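Local coordinates for bacterial transferase hexapeptide (Three repeats) family protein (Acinetobacter baumannii, PDB 4M9C) that probably acetylates a UDP-linked amino sugar in the biosynthesis of UDP-N,N'-diacetylbacillosamine, combining a Rossmann-like domain with a left-handed beta-helix, at residues M1-G6 with H63-I68; G6-S11 with I68-S73; Q23-L28 with Q89-Q94; Q32-D37 with P49-L54. All blocks are in the same frame, centred on the assembly; numbering follows the deposited sequence.

Contact 1: M1-G6 with H63-I68; sequences MTMIIG and HKAVTI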
loop_
_atom_site.group_PDB
_atom_site.type_symbol
_atom_site.label_atom_id
_atom_site.label_comp_id
_atom_site.label_asym_id
_atom_site.label_seq_id
_atom_site.Cartn_x
_atom_site.Cartn_y
_atom_site.Cartn_z
ATOM N N MET A 1 -14.320 24.776 26.316
ATOM C CA MET A 1 -14.511 26.170 25.924
ATOM C C MET A 1 -13.651 26.519 24.708
ATOM O O MET A 1 -12.605 25.905 24.480
ATOM C CB MET A 1 -14.197 27.110 27.093
ATOM N N THR A 2 -14.107 27.506 23.938
ATOM C CA THR A 2 -13.461 27.952 22.692
ATOM C C THR A 2 -13.681 27.036 21.474
ATOM O O THR A 2 -14.234 27.477 20.463
ATOM C CB THR A 2 -11.952 28.333 22.850
ATOM O OG1 THR A 2 -11.590 29.240 21.802
ATOM C CG2 THR A 2 -11.028 27.113 22.775
ATOM N N MET A 3 -13.249 25.780 21.563
ATOM C CA MET A 3 -13.448 24.830 20.463
ATOM C C MET A 3 -13.622 23.398 20.970
ATOM O O MET A 3 -12.867 22.935 21.825
ATOM C CB MET A 3 -12.286 24.914 19.461
ATOM C CG MET A 3 -12.264 23.813 18.411
ATOM S SD MET A 3 -13.558 23.966 17.166
ATOM C CE MET A 3 -12.821 25.166 16.056
ATOM N N ILE A 4 -14.640 22.707 20.466
ATOM C CA ILE A 4 -14.751 21.273 20.694
ATOM C C ILE A 4 -14.874 20.546 19.362
ATOM O O ILE A 4 -15.488 21.048 18.420
ATOM C CB ILE A 4 -15.948 20.901 21.570
ATOM C CG1 ILE A 4 -17.245 21.389 20.927
ATOM C CG2 ILE A 4 -15.779 21.463 22.981
ATOM C CD1 ILE A 4 -18.474 20.919 21.675
ATOM N N ILE A 5 -14.283 19.362 19.293
ATOM C CA ILE A 5 -14.312 18.568 18.073
ATOM C C ILE A 5 -15.095 17.285 18.309
ATOM O O ILE A 5 -14.855 16.562 19.277
ATOM C CB ILE A 5 -12.885 18.248 17.575
ATOM C CG1 ILE A 5 -12.239 19.517 16.996
ATOM C CG2 ILE A 5 -12.928 17.138 16.547
ATOM C CD1 ILE A 5 -10.775 19.352 16.562
ATOM N N GLY A 6 -16.057 17.015 17.439
ATOM C CA GLY A 6 -16.758 15.749 17.509
ATOM C C GLY A 6 -16.361 14.828 16.372
ATOM O O GLY A 6 -16.153 15.279 15.238
ATOM N N HIS A 63 -16.992 27.609 19.392
ATOM C CA HIS A 63 -16.902 26.943 18.099
ATOM C C HIS A 63 -16.986 25.427 18.212
ATOM O O HIS A 63 -16.373 24.820 19.091
ATOM C CB HIS A 63 -15.619 27.363 17.385
ATOM C CG HIS A 63 -15.522 28.838 17.162
ATOM N ND1 HIS A 63 -14.872 29.681 18.036
ATOM C CD2 HIS A 63 -16.014 29.625 16.175
ATOM C CE1 HIS A 63 -14.955 30.922 17.590
ATOM N NE2 HIS A 63 -15.642 30.915 16.463
ATOM N N LYS A 64 -17.774 24.827 17.326
ATOM C CA LYS A 64 -17.885 23.380 17.261
ATOM C C LYS A 64 -17.535 22.906 15.845
ATOM O O LYS A 64 -17.948 23.513 14.856
ATOM C CB LYS A 64 -19.291 22.916 17.663
ATOM C CG LYS A 64 -19.751 23.387 19.056
ATOM C CD LYS A 64 -20.992 22.651 19.505
ATOM C CE LYS A 64 -21.543 23.205 20.824
ATOM N NZ LYS A 64 -22.118 24.563 20.626
ATOM N N ALA A 65 -16.757 21.832 15.760
ATOM C CA ALA A 65 -16.349 21.265 14.477
ATOM C C ALA A 65 -16.441 19.742 14.527
ATOM O O ALA A 65 -16.242 19.122 15.578
ATOM C CB ALA A 65 -14.931 21.710 14.128
ATOM N N VAL A 66 -16.746 19.135 13.390
ATOM C CA VAL A 66 -16.957 17.698 13.359
ATOM C C VAL A 66 -16.295 17.051 12.143
ATOM O O VAL A 66 -16.298 17.611 11.050
ATOM C CB VAL A 66 -18.466 17.376 13.369
ATOM C CG1 VAL A 66 -18.731 15.940 12.898
ATOM C CG2 VAL A 66 -19.057 17.622 14.759
ATOM N N THR A 67 -15.714 15.876 12.353
ATOM C CA THR A 67 -15.372 14.992 11.248
ATOM C C THR A 67 -16.300 13.785 11.335
ATOM O O THR A 67 -16.472 13.185 12.401
ATOM C CB THR A 67 -13.877 14.551 11.268
ATOM O OG1 THR A 67 -13.657 13.556 10.260
ATOM C CG2 THR A 67 -13.515 13.955 12.620
ATOM N N ILE A 68 -16.927 13.446 10.215
ATOM C CA ILE A 68 -17.862 12.334 10.178
ATOM C C ILE A 68 -17.092 11.075 9.786
ATOM O O ILE A 68 -16.644 10.946 8.653
ATOM C CB ILE A 68 -18.973 12.608 9.153
ATOM C CG1 ILE A 68 -19.781 13.851 9.571
ATOM C CG2 ILE A 68 -19.869 11.367 8.974
ATOM C CD1 ILE A 68 -20.645 14.443 8.450
#
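H63 meets the turn at T2 through two nitrogens that converge on one carbonyl. Its N donates to T2 O at 3.0 Å, coming from 43° above the carbonyl plane, while its ND1 reaches T2 O at 3.3 Å in a weak bond that uses the ring edge. With CG opposite the carbonyl carbon (chi1 -59°), the imidazole lies back beside its own N, which lets both nitrogens face that oxygen. Across the ring's stem, at about a right angle, runs the bent chain of M3, its CE 3.8 Å from H63 CB and its SD 4.0 Å from A65 CB.

A65 and G6 carry the regular parallel pairing. A65 N binds I4 O at 3.0 Å, and A65 O takes the N of G6 at 2.8 Å. G6 O then accepts T67 N, and V66 CG2 comes within 4.0 Å of the bare G6 CA. On the same face as V66, I4 and the aliphatic part of K64 lie side by side.

F56 of helix 53-58 covers this face, whereas L91 packs on I5 and A65 from the other. Strand 33-36 flanks 3-8 and strand 89-90 flanks 63-68, placing this pair within the Rossmann-like sheet.

Contact 2: G6-S11 with I68-S73; sequences GVYGAS and IAIANS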
loop_
_atom_site.group_PDB
_atom_site.type_symbol
_atom_site.label_atom_id
_atom_site.label_comp_id
_atom_site.label_asym_id
_atom_site.label_seq_id
_atom_site.Cartn_x
_atom_site.Cartn_y
_atom_site.Cartn_z
ATOM N N GLY A 6 -16.057 17.015 17.439
ATOM C CA GLY A 6 -16.758 15.749 17.509
ATOM C C GLY A 6 -16.361 14.828 16.372
ATOM O O GLY A 6 -16.153 15.279 15.238
ATOM N N VAL A 7 -16.241 13.539 16.681
ATOM C CA VAL A 7 -16.086 12.511 15.655
ATOM C C VAL A 7 -17.433 11.790 15.552
ATOM O O VAL A 7 -17.858 11.115 16.494
ATOM C CB VAL A 7 -14.965 11.500 16.019
ATOM C CG1 VAL A 7 -14.934 10.330 15.027
ATOM C CG2 VAL A 7 -13.600 12.199 16.094
ATOM N N TYR A 8 -18.111 11.945 14.419
ATOM C CA TYR A 8 -19.463 11.413 14.281
ATOM C C TYR A 8 -19.395 9.964 13.844
ATOM O O TYR A 8 -19.007 9.665 12.718
ATOM C CB TYR A 8 -20.275 12.239 13.284
ATOM C CG TYR A 8 -21.748 12.388 13.660
ATOM C CD1 TYR A 8 -22.472 11.316 14.167
ATOM C CD2 TYR A 8 -22.403 13.606 13.502
ATOM C CE1 TYR A 8 -23.812 11.457 14.513
ATOM C CE2 TYR A 8 -23.728 13.756 13.839
ATOM C CZ TYR A 8 -24.433 12.682 14.342
ATOM O OH TYR A 8 -25.761 12.847 14.675
ATOM N N GLY A 9 -19.757 9.067 14.752
ATOM C CA GLY A 9 -19.600 7.642 14.531
ATOM C C GLY A 9 -18.633 7.043 15.538
ATOM O O GLY A 9 -17.421 7.231 15.430
ATOM N N ALA A 10 -19.167 6.334 16.529
ATOM C CA ALA A 10 -18.342 5.652 17.513
ATOM C C ALA A 10 -17.926 4.297 16.961
ATOM O O ALA A 10 -16.780 3.877 17.114
ATOM C CB ALA A 10 -19.092 5.489 18.811
ATOM N N SER A 11 -18.851 3.629 16.288
ATOM C CA SER A 11 -18.573 2.320 15.698
ATOM C C SER A 11 -17.885 2.483 14.351
ATOM O O SER A 11 -17.588 3.606 13.932
ATOM C CB SER A 11 -19.869 1.525 15.500
ATOM O OG SER A 11 -20.547 1.359 16.729
ATOM N N ILE A 68 -16.927 13.446 10.215
ATOM C CA ILE A 68 -17.862 12.334 10.178
ATOM C C ILE A 68 -17.092 11.075 9.786
ATOM O O ILE A 68 -16.644 10.946 8.653
ATOM C CB ILE A 68 -18.973 12.608 9.153
ATOM C CG1 ILE A 68 -19.781 13.851 9.571
ATOM C CG2 ILE A 68 -19.869 11.367 8.974
ATOM C CD1 ILE A 68 -20.645 14.443 8.450
ATOM N N ALA A 69 -16.934 10.155 10.731
ATOM C CA ALA A 69 -16.186 8.927 10.495
ATOM C C ALA A 69 -16.982 7.918 9.662
ATOM O O ALA A 69 -16.421 6.990 9.076
ATOM C CB ALA A 69 -15.793 8.306 11.833
ATOM N N ILE A 70 -18.294 8.105 9.611
ATOM C CA ILE A 70 -19.195 7.121 9.001
ATOM C C ILE A 70 -18.999 6.938 7.500
ATOM O O ILE A 70 -19.105 7.895 6.724
ATOM C CB ILE A 70 -20.651 7.476 9.339
ATOM C CG1 ILE A 70 -20.854 7.326 10.856
ATOM C CG2 ILE A 70 -21.633 6.610 8.531
ATOM C CD1 ILE A 70 -22.093 8.020 11.404
ATOM N N ALA A 71 -18.692 5.704 7.096
ATOM C CA ALA A 71 -18.411 5.395 5.695
ATOM C C ALA A 71 -19.685 5.347 4.850
ATOM O O ALA A 71 -19.673 5.708 3.672
ATOM C CB ALA A 71 -17.644 4.067 5.579
ATOM N N ASN A 72 -20.775 4.883 5.459
ATOM C CA ASN A 72 -22.089 4.846 4.801
ATOM C C ASN A 72 -22.447 6.222 4.262
ATOM O O ASN A 72 -22.751 7.131 5.032
ATOM C CB ASN A 72 -23.156 4.406 5.808
ATOM C CG ASN A 72 -24.544 4.225 5.173
ATOM O OD1 ASN A 72 -24.956 4.979 4.290
ATOM N ND2 ASN A 72 -25.264 3.222 5.638
ATOM N N SER A 73 -22.436 6.379 2.944
ATOM C CA SER A 73 -22.537 7.720 2.367
ATOM C C SER A 73 -23.941 8.321 2.429
ATOM O O SER A 73 -24.097 9.540 2.447
ATOM C CB SER A 73 -21.994 7.756 0.936
ATOM O OG SER A 73 -22.922 7.240 0.002
#
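Y8 and I68 form the last parallel bridge between two neighbouring strands of the Rossmann-like domain, at the C-terminal ends of those strands, where both chains leave the sheet. The segment 6-11 runs into the glycine-rich turn after the first strand, the place where Rossmann folds commonly hold a nucleotide, so a role in binding the nucleotide sugar is plausible here.

The carbonyl of Y8 is the centre of the contact. A69 N donates to Y8 O at 2.9 Å, with a bent N-H...O angle of 138° and the donor tilted from the carbonyl plane. A69 CB and the I70 side chain also crowd against this oxygen, I70 CG1 at 3.5 Å.

Y8 CB also rests 4.1 Å from I68 CG1. I70 CD1 meets the phenol ring obliquely, 4.3 Å from Y8 CD1, and the ring continues to L79 and L82 of helix 73-85, the helix that also packs on I68 and I70. On the opposite face of the sheet the chi1 of V7 (173°) turns CG1 away from its own N and sets that methyl 3.9 Å from A69 CB. Both residues are covered by helix 14-24, through M18 and V21 on V7 and V17 on A69.

G9 has a positive phi of 117°. At its backbone angles a CB would jam against the carbonyl O of Y8, which by itself calls for glycine, and I70 CG1 occupies the place to which a CB would point. I70 CG1 packs against the backbone there, 3.9 Å from G9 CA.

Contact 3: Q23-L28 with Q89-Q94; sequences QQFPTL and QHLAVQ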
loop_
_atom_site.group_PDB
_atom_site.type_symbol
_atom_site.label_atom_id
_atom_site.label_comp_id
_atom_site.label_asym_id
_atom_site.label_seq_id
_atom_site.Cartn_x
_atom_site.Cartn_y
_atom_site.Cartn_z
ATOM N N GLN A 23 -4.176 14.125 15.866
ATOM C CA GLN A 23 -2.916 14.512 15.230
ATOM C C GLN A 23 -3.089 15.689 14.277
ATOM O O GLN A 23 -2.158 16.461 14.077
ATOM C CB GLN A 23 -2.316 13.349 14.438
ATOM C CG GLN A 23 -1.802 12.200 15.256
ATOM C CD GLN A 23 -1.118 11.163 14.379
ATOM O OE1 GLN A 23 -1.241 9.957 14.598
ATOM N NE2 GLN A 23 -0.397 11.635 13.372
ATOM N N GLN A 24 -4.267 15.804 13.664
ATOM C CA GLN A 24 -4.554 16.929 12.779
ATOM C C GLN A 24 -4.517 18.251 13.572
ATOM O O GLN A 24 -4.086 19.285 13.057
ATOM C CB GLN A 24 -5.926 16.755 12.126
ATOM C CG GLN A 24 -6.181 17.691 10.957
ATOM C CD GLN A 24 -5.499 17.207 9.698
ATOM O OE1 GLN A 24 -5.445 16.004 9.443
ATOM N NE2 GLN A 24 -4.954 18.137 8.911
ATOM N N PHE A 25 -4.968 18.197 14.827
ATOM C CA PHE A 25 -5.063 19.381 15.697
ATOM C C PHE A 25 -4.397 19.114 17.040
ATOM O O PHE A 25 -5.060 19.028 18.072
ATOM C CB PHE A 25 -6.529 19.777 15.897
ATOM C CG PHE A 25 -7.221 20.125 14.621
ATOM C CD1 PHE A 25 -7.065 21.383 14.057
ATOM C CD2 PHE A 25 -7.985 19.191 13.958
ATOM C CE1 PHE A 25 -7.676 21.702 12.862
ATOM C CE2 PHE A 25 -8.602 19.505 12.771
ATOM C CZ PHE A 25 -8.440 20.764 12.218
ATOM N N PRO A 26 -3.067 18.986 17.023
ATOM C CA PRO A 26 -2.286 18.511 18.170
ATOM C C PRO A 26 -2.275 19.457 19.372
ATOM O O PRO A 26 -1.988 19.008 20.489
ATOM C CB PRO A 26 -0.867 18.364 17.594
ATOM C CG PRO A 26 -0.828 19.307 16.430
ATOM C CD PRO A 26 -2.222 19.292 15.855
ATOM N N THR A 27 -2.587 20.734 19.184
ATOM C CA THR A 27 -2.566 21.618 20.348
ATOM C C THR A 27 -3.854 21.550 21.181
ATOM O O THR A 27 -3.875 22.018 22.323
ATOM C CB THR A 27 -2.187 23.083 20.011
ATOM O OG1 THR A 27 -3.296 23.762 19.410
ATOM C CG2 THR A 27 -0.983 23.133 19.084
ATOM N N LEU A 28 -4.915 20.952 20.635
ATOM C CA LEU A 28 -6.155 20.810 21.409
ATOM C C LEU A 28 -6.016 19.689 22.427
ATOM O O LEU A 28 -5.502 18.620 22.105
ATOM C CB LEU A 28 -7.354 20.543 20.506
ATOM C CG LEU A 28 -7.821 21.694 19.624
ATOM C CD1 LEU A 28 -9.132 21.318 18.969
ATOM C CD2 LEU A 28 -7.989 22.965 20.445
ATOM N N GLN A 89 -19.053 23.334 11.955
ATOM C CA GLN A 89 -17.991 23.415 10.963
ATOM C C GLN A 89 -17.499 22.018 10.574
ATOM O O GLN A 89 -17.428 21.122 11.413
ATOM C CB GLN A 89 -16.853 24.257 11.539
ATOM C CG GLN A 89 -15.550 24.240 10.748
ATOM C CD GLN A 89 -14.461 25.068 11.431
ATOM O OE1 GLN A 89 -13.275 24.950 11.106
ATOM N NE2 GLN A 89 -14.866 25.908 12.385
ATOM N N HIS A 90 -17.182 21.829 9.299
ATOM C CA HIS A 90 -16.704 20.540 8.823
ATOM C C HIS A 90 -15.186 20.524 8.773
ATOM O O HIS A 90 -14.573 21.410 8.191
ATOM C CB HIS A 90 -17.234 20.266 7.424
ATOM C CG HIS A 90 -18.726 20.248 7.338
ATOM N ND1 HIS A 90 -19.494 19.273 7.940
ATOM C CD2 HIS A 90 -19.592 21.079 6.710
ATOM C CE1 HIS A 90 -20.769 19.508 7.689
ATOM N NE2 HIS A 90 -20.856 20.597 6.944
ATOM N N LEU A 91 -14.586 19.496 9.359
ATOM C CA LEU A 91 -13.138 19.351 9.376
ATOM C C LEU A 91 -12.633 18.502 8.213
ATOM O O LEU A 91 -13.307 17.566 7.768
ATOM C CB LEU A 91 -12.705 18.695 10.683
ATOM C CG LEU A 91 -13.029 19.491 11.935
ATOM C CD1 LEU A 91 -12.768 18.648 13.158
ATOM C CD2 LEU A 91 -12.172 20.749 11.952
ATOM N N ALA A 92 -11.444 18.835 7.730
ATOM C CA ALA A 92 -10.725 17.963 6.808
ATOM C C ALA A 92 -9.640 17.253 7.609
ATOM O O ALA A 92 -8.932 17.878 8.401
ATOM C CB ALA A 92 -10.109 18.776 5.662
ATOM N N VAL A 93 -9.508 15.949 7.407
ATOM C CA VAL A 93 -8.560 15.163 8.179
ATOM C C VAL A 93 -7.704 14.349 7.219
ATOM O O VAL A 93 -8.240 13.652 6.361
ATOM C CB VAL A 93 -9.320 14.214 9.132
ATOM C CG1 VAL A 93 -8.369 13.285 9.868
ATOM C CG2 VAL A 93 -10.135 15.019 10.119
ATOM N N GLN A 94 -6.382 14.469 7.336
ATOM C CA GLN A 94 -5.463 13.622 6.585
ATOM C C GLN A 94 -4.650 12.811 7.571
ATOM O O GLN A 94 -4.778 12.962 8.781
ATOM C CB GLN A 94 -4.465 14.446 5.760
ATOM C CG GLN A 94 -5.061 15.492 4.866
ATOM C CD GLN A 94 -5.274 16.808 5.585
ATOM O OE1 GLN A 94 -6.341 17.416 5.473
ATOM N NE2 GLN A 94 -4.250 17.265 6.321
#
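Q24 holds CG opposite its backbone N (chi1 -167°) and then bends at chi2 (79°), which swings its carboxamide from the end of helix 14-24 onto the backbone of V93 and Q94. There OE1 accepts Q94 N at 2.8 Å. The bond is nearly straight at the hydrogen, 162°, yet the donor sits above the plane of the amide group rather than within it. The same oxygen lies 3.5 Å from V93 CA, and Q24 CG runs past A92 O at 3.8 Å.

F25, the first residue to leave the helical conformation, sends its ring in another direction, toward L91. Its CZ comes to 3.7 Å from L91 CD2, a methyl that meets the ring obliquely. I5 of strand 3-8 packs against both residues and joins this pair to the sheet. From F25 to L28 the chain makes a type I turn, closed by L28 N to F25 O at 3.2 Å.

V93 also pairs by its backbone with S110 and L112, in the beta-helix part of the chain. The contact thus combines an apolar patch with a bond from a neutral side-chain carbonyl to a main-chain N-H, at the passage between the two domains.

Contact 4: Q32-D37 with P49-L54; sequences QFAFID and PVLSYL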
loop_
_atom_site.group_PDB
_atom_site.type_symbol
_atom_site.label_atom_id
_atom_site.label_comp_id
_atom_site.label_asym_id
_atom_site.label_seq_id
_atom_site.Cartn_x
_atom_site.Cartn_y
_atom_site.Cartn_z
ATOM N N GLN A 32 -11.110 18.348 24.737
ATOM C CA GLN A 32 -11.854 19.064 23.701
ATOM C C GLN A 32 -12.444 18.132 22.607
ATOM O O GLN A 32 -13.096 18.593 21.661
ATOM C CB GLN A 32 -10.985 20.172 23.096
ATOM C CG GLN A 32 -10.523 21.224 24.117
ATOM C CD GLN A 32 -9.628 22.294 23.498
ATOM O OE1 GLN A 32 -10.109 23.195 22.805
ATOM N NE2 GLN A 32 -8.320 22.200 23.750
ATOM N N PHE A 33 -12.245 16.824 22.757
ATOM C CA PHE A 33 -12.736 15.864 21.757
ATOM C C PHE A 33 -13.815 14.919 22.282
ATOM O O PHE A 33 -13.764 14.489 23.427
ATOM C CB PHE A 33 -11.583 15.009 21.233
ATOM C CG PHE A 33 -10.510 15.790 20.528
ATOM C CD1 PHE A 33 -10.437 15.793 19.140
ATOM C CD2 PHE A 33 -9.563 16.493 21.251
ATOM C CE1 PHE A 33 -9.439 16.499 18.486
ATOM C CE2 PHE A 33 -8.562 17.201 20.609
ATOM C CZ PHE A 33 -8.500 17.210 19.227
ATOM N N ALA A 34 -14.759 14.556 21.419
ATOM C CA ALA A 34 -15.750 13.551 21.769
ATOM C C ALA A 34 -16.212 12.760 20.559
ATOM O O ALA A 34 -16.231 13.267 19.437
ATOM C CB ALA A 34 -16.957 14.198 22.458
ATOM N N PHE A 35 -16.590 11.512 20.805
ATOM C CA PHE A 35 -17.388 10.756 19.851
ATOM C C PHE A 35 -18.846 11.217 19.919
ATOM O O PHE A 35 -19.379 11.448 21.001
ATOM C CB PHE A 35 -17.307 9.267 20.162
ATOM C CG PHE A 35 -15.950 8.664 19.910
ATOM C CD1 PHE A 35 -15.538 8.383 18.617
ATOM C CD2 PHE A 35 -15.103 8.358 20.967
ATOM C CE1 PHE A 35 -14.302 7.823 18.381
ATOM C CE2 PHE A 35 -13.857 7.802 20.740
ATOM C CZ PHE A 35 -13.457 7.533 19.445
ATOM N N ILE A 36 -19.483 11.357 18.760
ATOM C CA ILE A 36 -20.908 11.661 18.689
ATOM C C ILE A 36 -21.650 10.411 18.239
ATOM O O ILE A 36 -21.420 9.919 17.128
ATOM C CB ILE A 36 -21.194 12.778 17.671
ATOM C CG1 ILE A 36 -20.529 14.088 18.099
ATOM C CG2 ILE A 36 -22.700 12.965 17.482
ATOM C CD1 ILE A 36 -20.768 15.231 17.134
ATOM N N ASP A 37 -22.532 9.896 19.096
ATOM C CA ASP A 37 -23.288 8.682 18.785
ATOM C C ASP A 37 -24.514 8.539 19.699
ATOM O O ASP A 37 -24.382 8.257 20.886
ATOM C CB ASP A 37 -22.390 7.446 18.900
ATOM C CG ASP A 37 -23.019 6.204 18.286
ATOM O OD1 ASP A 37 -22.613 5.816 17.163
ATOM O OD2 ASP A 37 -23.918 5.614 18.930
ATOM N N PRO A 49 -15.457 10.794 25.944
ATOM C CA PRO A 49 -16.911 10.828 26.118
ATOM C C PRO A 49 -17.593 10.517 24.803
ATOM O O PRO A 49 -17.129 10.963 23.749
ATOM C CB PRO A 49 -17.198 12.290 26.478
ATOM C CG PRO A 49 -15.875 12.898 26.794
ATOM C CD PRO A 49 -14.848 12.129 26.061
ATOM N N VAL A 50 -18.673 9.750 24.866
ATOM C CA VAL A 50 -19.521 9.526 23.708
ATOM C C VAL A 50 -20.810 10.287 23.963
ATOM O O VAL A 50 -21.540 9.987 24.913
ATOM C CB VAL A 50 -19.825 8.031 23.515
ATOM C CG1 VAL A 50 -20.575 7.796 22.210
ATOM C CG2 VAL A 50 -18.538 7.219 23.561
ATOM N N LEU A 51 -21.080 11.284 23.129
ATOM C CA LEU A 51 -22.218 12.172 23.336
ATOM C C LEU A 51 -23.313 11.950 22.308
ATOM O O LEU A 51 -23.045 11.555 21.168
ATOM C CB LEU A 51 -21.773 13.634 23.267
ATOM C CG LEU A 51 -20.598 14.044 24.150
ATOM C CD1 LEU A 51 -20.221 15.491 23.863
ATOM C CD2 LEU A 51 -20.947 13.859 25.622
ATOM N N SER A 52 -24.553 12.206 22.712
ATOM C CA SER A 52 -25.644 12.255 21.756
ATOM C C SER A 52 -25.430 13.526 20.964
ATOM O O SER A 52 -24.729 14.432 21.422
ATOM C CB SER A 52 -27.000 12.325 22.470
ATOM O OG SER A 52 -27.193 13.599 23.068
ATOM N N TYR A 53 -26.031 13.612 19.788
ATOM C CA TYR A 53 -25.871 14.809 18.978
ATOM C C TYR A 53 -26.368 16.041 19.737
ATOM O O TYR A 53 -25.688 17.064 19.779
ATOM C CB TYR A 53 -26.578 14.671 17.634
ATOM C CG TYR A 53 -26.444 15.898 16.773
ATOM C CD1 TYR A 53 -27.530 16.728 16.536
ATOM C CD2 TYR A 53 -25.227 16.236 16.208
ATOM C CE1 TYR A 53 -27.406 17.856 15.751
ATOM C CE2 TYR A 53 -25.092 17.366 15.427
ATOM C CZ TYR A 53 -26.183 18.167 15.198
ATOM O OH TYR A 53 -26.048 19.286 14.418
ATOM N N LEU A 54 -27.544 15.929 20.355
ATOM C CA LEU A 54 -28.117 17.048 21.095
ATOM C C LEU A 54 -27.190 17.539 22.188
ATOM O O LEU A 54 -27.010 18.740 22.343
ATOM C CB LEU A 54 -29.488 16.690 21.683
ATOM C CG LEU A 54 -30.616 16.768 20.651
ATOM C CD1 LEU A 54 -31.890 16.068 21.136
ATOM C CD2 LEU A 54 -30.882 18.224 20.280
#
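F35 is bonded through both its N and its O to the strand 49-51. F35 N donates to P49 O at 3.0 Å, and F35 O receives L51 N at 2.7 Å in an almost straight bond (172°). One step further, D37 N binds L51 O, also at 2.7 Å. These three bonds make a parallel pairing, although the two short strand axes diverge by 45°.

Side chains add to it on both faces. A chi1 of -173° at V50 carries CG1 to the side away from the backbone N, where the methyl reaches D37 CB at 3.8 Å and F35 CB at 4.1 Å. The F35 ring has P49 O near its plane, at the edge; V50 CG2 meets the ring obliquely, and the ring reaches M18 of helix 14-24. On the other face, A34 CB touches L51 CD1 at 3.8 Å, and I36 CG2 lies 4.2 Å from Y53 CB, near the plane of the tyrosine ring at its edge.

Outside this shell, polar groups fix the ends. S52 is the N-cap of helix 53-58, its OG bonded to D55 N, while D38 OD1 takes the N of Y53. The carboxylate of D37 turns to L40 N through OD2. Y53 packs on L82 and L83 of helix 73-85, and its hydroxyl bonds to D86 OD2.

The chemistry divides accordingly: aliphatic and aromatic groups fill both faces of the pairing, while side-chain oxygens of D37, D38 and S52 meet main-chain N-H groups where strand gives way to loop and helix.

How the contacts relate
From the N terminus, the first strand pairs along 1-6 with 63-68 (contact 1) and, through the shared residues G6 and I68, with the turn 68-73 (contact 2). The end of helix 14-24 then meets 89-94 (contact 3), the way into the beta-helix. Each of these closes a long loop of some 60 residues. Next, 32-37 closes a short loop with 49-54 (contact 4). Contacts 1, 2 and 3 cross one another, whereas contact 4 falls wholly within each long loop. Strand 3-8 stands between 33-36 and 63-68, so contacts 1, 2 and 4 are adjoining pieces of one Rossmann-like sheet, and contact 3 ties the chain just past edge strand 89-90 to the end of helix 14-24.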